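Local coordinates for protein chitosanase (Gynuella sunshinyii YC6258, PDB 6X2Q) that probably hydrolyses chitosan as a family 46 glycoside hydrolase and binds a chitosan oligosaccharide in its cleft, at residues M133-D142 and L214-L225. Sequence-based numbering, arbitrary orientation.
Sequences MPLTLLALYD and LMKLLKQGNTDL
The ring of Pro134 presents one face to the loop 223-225. Thr223 O lies over that face, with Pro134 CD 3.2 Å away; Asp224 CA is on the same side, off toward the CG-CD edge. Asp224 O sits at the CB-CG edge, and Leu225 CD1 beside CB. Gln7 of helix 5-20 also touches this ring. Thr223 O is shared: it accepts Leu135 N at 2.9 Å, nearly straight at the hydrogen (163°), with the donor well above the carbonyl plane. This bond ties the first turn of helix 134-147 to the loop. Met133 SD rests 3.6 Å from Thr223 CB, and the two side chains cross at a slant. Leu135 fills the angle between loop and helix. With CG anti to the backbone N (chi1 176°), its CD2 reaches Leu218 CB at 3.6 Å and its CD1 meets Leu217 CB. In this largely helical part of the fold, of the lysozyme clan, segments 134-142 and 214-219 run almost antiparallel (171°). A Schellman motif, with Gly221 at C-prime, ends the second helix and leads the chain back to the start of helix 134-147. Leu214 is a knob among Leu135, Leu138, Ala139 and Asp142; its CD2 meets Leu138 CD2 at 3.8 Å. Asp142 forms salt bridges with Arg210 and Arg188. Leu225 splits its methyls: CD1 lies 3.5 Å from Pro134 O, while CD2 packs 4.0 Å from Leu138 CD2. An alanine here removes both methyls and would probably open a gap between Pro134 and Leu138. Leu225 N makes a weak hydrogen bond to Asn222 OD1, which also accepts His226 N.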
loop_
_atom_site.group_PDB
_atom_site.type_symbol
_atom_site.label_atom_id
_atom_site.label_comp_id
_atom_site.label_asym_id
_atom_site.label_seq_id
_atom_site.Cartn_x
_atom_site.Cartn_y
_atom_site.Cartn_z
ATOM N N MET A 133 15.111 10.342 -5.961
ATOM C CA MET A 133 14.830 10.992 -4.693
ATOM C C MET A 133 14.069 10.032 -3.787
ATOM O O MET A 133 13.104 9.399 -4.231
ATOM C CB MET A 133 14.028 12.275 -4.907
ATOM C CG MET A 133 14.599 13.190 -5.993
ATOM S SD MET A 133 13.784 14.808 -6.034
ATOM C CE MET A 133 12.107 14.317 -6.513
ATOM N N PRO A 134 14.479 9.881 -2.531
ATOM C CA PRO A 134 13.730 9.006 -1.612
ATOM C C PRO A 134 12.229 9.290 -1.558
ATOM O O PRO A 134 11.427 8.347 -1.421
ATOM C CB PRO A 134 14.414 9.277 -0.271
ATOM C CG PRO A 134 15.847 9.621 -0.660
ATOM C CD PRO A 134 15.739 10.389 -1.945
ATOM N N LEU A 135 11.831 10.566 -1.673
ATOM C CA LEU A 135 10.411 10.918 -1.636
ATOM C C LEU A 135 9.655 10.274 -2.794
ATOM O O LEU A 135 8.535 9.777 -2.616
ATOM C CB LEU A 135 10.244 12.443 -1.680
ATOM C CG LEU A 135 8.803 12.953 -1.740
ATOM C CD1 LEU A 135 8.095 12.580 -0.459
ATOM C CD2 LEU A 135 8.738 14.454 -1.947
ATOM N N THR A 136 10.249 10.281 -3.996
ATOM C CA THR A 136 9.639 9.589 -5.131
ATOM C C THR A 136 9.466 8.092 -4.852
ATOM O O THR A 136 8.443 7.499 -5.219
ATOM C CB THR A 136 10.484 9.816 -6.386
ATOM O OG1 THR A 136 10.743 11.205 -6.503
ATOM C CG2 THR A 136 9.757 9.372 -7.659
ATOM N N LEU A 137 10.453 7.464 -4.200
ATOM C CA LEU A 137 10.334 6.046 -3.865
ATOM C C LEU A 137 9.194 5.815 -2.884
ATOM O O LEU A 137 8.424 4.854 -3.022
ATOM C CB LEU A 137 11.655 5.523 -3.284
ATOM C CG LEU A 137 12.763 5.073 -4.252
ATOM C CD1 LEU A 137 12.921 6.016 -5.434
ATOM C CD2 LEU A 137 14.113 4.904 -3.528
ATOM N N LEU A 138 9.077 6.688 -1.886
ATOM C CA LEU A 138 7.993 6.576 -0.931
ATOM C C LEU A 138 6.648 6.716 -1.638
ATOM O O LEU A 138 5.740 5.900 -1.434
ATOM C CB LEU A 138 8.177 7.640 0.151
ATOM C CG LEU A 138 7.010 7.794 1.123
ATOM C CD1 LEU A 138 6.819 6.517 1.933
ATOM C CD2 LEU A 138 7.258 8.977 2.034
ATOM N N ALA A 139 6.536 7.701 -2.532
ATOM C CA ALA A 139 5.285 7.924 -3.248
ATOM C C ALA A 139 4.925 6.729 -4.112
ATOM O O ALA A 139 3.753 6.348 -4.195
ATOM C CB ALA A 139 5.388 9.182 -4.106
ATOM N N LEU A 140 5.916 6.123 -4.773
ATOM C CA LEU A 140 5.603 4.931 -5.557
ATOM C C LEU A 140 5.219 3.763 -4.665
ATOM O O LEU A 140 4.375 2.941 -5.043
ATOM C CB LEU A 140 6.788 4.540 -6.436
ATOM C CG LEU A 140 7.149 5.573 -7.498
ATOM C CD1 LEU A 140 8.523 5.240 -8.106
ATOM C CD2 LEU A 140 6.084 5.657 -8.565
ATOM N N TYR A 141 5.823 3.676 -3.486
ATOM C CA TYR A 141 5.570 2.535 -2.614
ATOM C C TYR A 141 4.188 2.640 -1.977
ATOM O O TYR A 141 3.437 1.654 -1.919
ATOM C CB TYR A 141 6.661 2.468 -1.562
ATOM C CG TYR A 141 6.518 1.384 -0.525
ATOM C CD1 TYR A 141 6.112 0.099 -0.863
ATOM C CD2 TYR A 141 6.831 1.650 0.801
ATOM C CE1 TYR A 141 6.012 -0.886 0.110
ATOM C CE2 TYR A 141 6.738 0.694 1.766
ATOM C CZ TYR A 141 6.327 -0.574 1.426
ATOM O OH TYR A 141 6.240 -1.510 2.426
ATOM N N ASP A 142 3.838 3.839 -1.509
ATOM C CA ASP A 142 2.504 4.072 -0.983
ATOM C C ASP A 142 1.451 3.844 -2.053
ATOM O O ASP A 142 0.411 3.239 -1.782
ATOM C CB ASP A 142 2.403 5.489 -0.428
ATOM C CG ASP A 142 1.070 5.751 0.245
ATOM O OD1 ASP A 142 0.803 5.071 1.260
ATOM O OD2 ASP A 142 0.291 6.623 -0.230
ATOM N N LEU A 214 2.304 13.794 0.926
ATOM C CA LEU A 214 3.461 13.656 0.049
ATOM C C LEU A 214 3.728 14.942 -0.727
ATOM O O LEU A 214 4.888 15.309 -0.955
ATOM C CB LEU A 214 3.247 12.483 -0.902
ATOM C CG LEU A 214 3.042 11.097 -0.275
ATOM C CD1 LEU A 214 2.493 10.107 -1.304
ATOM C CD2 LEU A 214 4.338 10.597 0.319
ATOM N N MET A 215 2.668 15.624 -1.176
ATOM C CA MET A 215 2.841 16.903 -1.855
ATOM C C MET A 215 3.451 17.948 -0.923
ATOM O O MET A 215 4.282 18.760 -1.347
ATOM C CB MET A 215 1.496 17.392 -2.408
ATOM C CG MET A 215 1.589 18.685 -3.191
ATOM S SD MET A 215 2.432 18.457 -4.774
ATOM C CE MET A 215 1.160 17.643 -5.744
ATOM N N LYS A 216 3.036 17.953 0.346
ATOM C CA LYS A 216 3.586 18.893 1.314
ATOM C C LYS A 216 5.097 18.677 1.478
ATOM O O LYS A 216 5.886 19.632 1.402
ATOM C CB LYS A 216 2.834 18.746 2.641
ATOM C CG LYS A 216 3.280 19.678 3.772
ATOM C CD LYS A 216 2.813 19.178 5.162
ATOM C CE LYS A 216 3.766 18.108 5.765
ATOM N NZ LYS A 216 3.493 17.820 7.223
ATOM N N LEU A 217 5.518 17.413 1.652
ATOM C CA LEU A 217 6.946 17.107 1.719
ATOM C C LEU A 217 7.662 17.562 0.455
ATOM O O LEU A 217 8.781 18.084 0.519
ATOM C CB LEU A 217 7.175 15.605 1.946
ATOM C CG LEU A 217 6.578 15.005 3.222
ATOM C CD1 LEU A 217 6.912 13.534 3.356
ATOM C CD2 LEU A 217 7.054 15.772 4.449
ATOM N N LEU A 218 7.036 17.368 -0.707
ATOM C CA LEU A 218 7.676 17.801 -1.942
ATOM C C LEU A 218 7.806 19.321 -1.984
ATOM O O LEU A 218 8.866 19.845 -2.339
ATOM C CB LEU A 218 6.904 17.281 -3.153
ATOM C CG LEU A 218 7.404 17.772 -4.518
ATOM C CD1 LEU A 218 8.883 17.405 -4.727
ATOM C CD2 LEU A 218 6.548 17.188 -5.634
ATOM N N LYS A 219 6.753 20.047 -1.582
ATOM C CA LYS A 219 6.816 21.509 -1.640
ATOM C C LYS A 219 7.784 22.095 -0.617
ATOM O O LYS A 219 8.314 23.191 -0.827
ATOM C CB LYS A 219 5.427 22.118 -1.440
ATOM C CG LYS A 219 4.735 22.457 -2.750
ATOM C CD LYS A 219 3.278 22.077 -2.710
ATOM C CE LYS A 219 2.489 23.040 -1.850
ATOM N NZ LYS A 219 1.026 22.945 -2.186
ATOM N N GLN A 220 8.000 21.416 0.503
ATOM C CA GLN A 220 8.962 21.875 1.490
ATOM C C GLN A 220 10.386 21.430 1.180
ATOM O O GLN A 220 11.288 21.656 1.993
ATOM C CB GLN A 220 8.558 21.391 2.876
ATOM C CG GLN A 220 7.247 21.968 3.338
ATOM C CD GLN A 220 6.793 21.354 4.629
ATOM O OE1 GLN A 220 7.138 20.210 4.938
ATOM N NE2 GLN A 220 6.011 22.097 5.397
ATOM N N GLY A 221 10.608 20.805 0.028
ATOM C CA GLY A 221 11.944 20.395 -0.340
ATOM C C GLY A 221 12.486 19.193 0.402
ATOM O O GLY A 221 13.684 18.913 0.298
ATOM N N ASN A 222 11.650 18.461 1.143
ATOM C CA ASN A 222 12.121 17.250 1.812
ATOM C C ASN A 222 11.972 16.043 0.882
ATOM O O ASN A 222 11.212 15.110 1.128
ATOM C CB ASN A 222 11.394 17.051 3.132
ATOM C CG ASN A 222 12.078 16.013 4.015
ATOM O OD1 ASN A 222 12.911 15.242 3.534
ATOM N ND2 ASN A 222 11.721 15.976 5.300
ATOM N N THR A 223 12.732 16.086 -0.215
ATOM C CA THR A 223 12.756 15.016 -1.201
ATOM C C THR A 223 13.677 13.864 -0.805
ATOM O O THR A 223 13.684 12.830 -1.484
ATOM C CB THR A 223 13.209 15.564 -2.547
ATOM O OG1 THR A 223 14.551 16.048 -2.407
ATOM C CG2 THR A 223 12.285 16.706 -3.014
ATOM N N ASP A 224 14.469 14.038 0.249
ATOM C CA ASP A 224 15.440 13.059 0.690
ATOM C C ASP A 224 15.006 12.373 1.974
ATOM O O ASP A 224 15.716 11.478 2.459
ATOM C CB ASP A 224 16.821 13.722 0.862
ATOM C CG ASP A 224 16.834 14.786 1.957
ATOM O OD1 ASP A 224 15.817 15.500 2.136
ATOM O OD2 ASP A 224 17.877 14.918 2.641
ATOM N N LEU A 225 13.844 12.751 2.519
ATOM C CA LEU A 225 13.248 12.076 3.676
ATOM C C LEU A 225 14.207 12.093 4.863
ATOM O O LEU A 225 14.526 11.061 5.447
ATOM C CB LEU A 225 12.828 10.641 3.334
ATOM C CG LEU A 225 11.724 10.475 2.291
ATOM C CD1 LEU A 225 11.431 9.004 2.065
ATOM C CD2 LEU A 225 10.466 11.231 2.705
#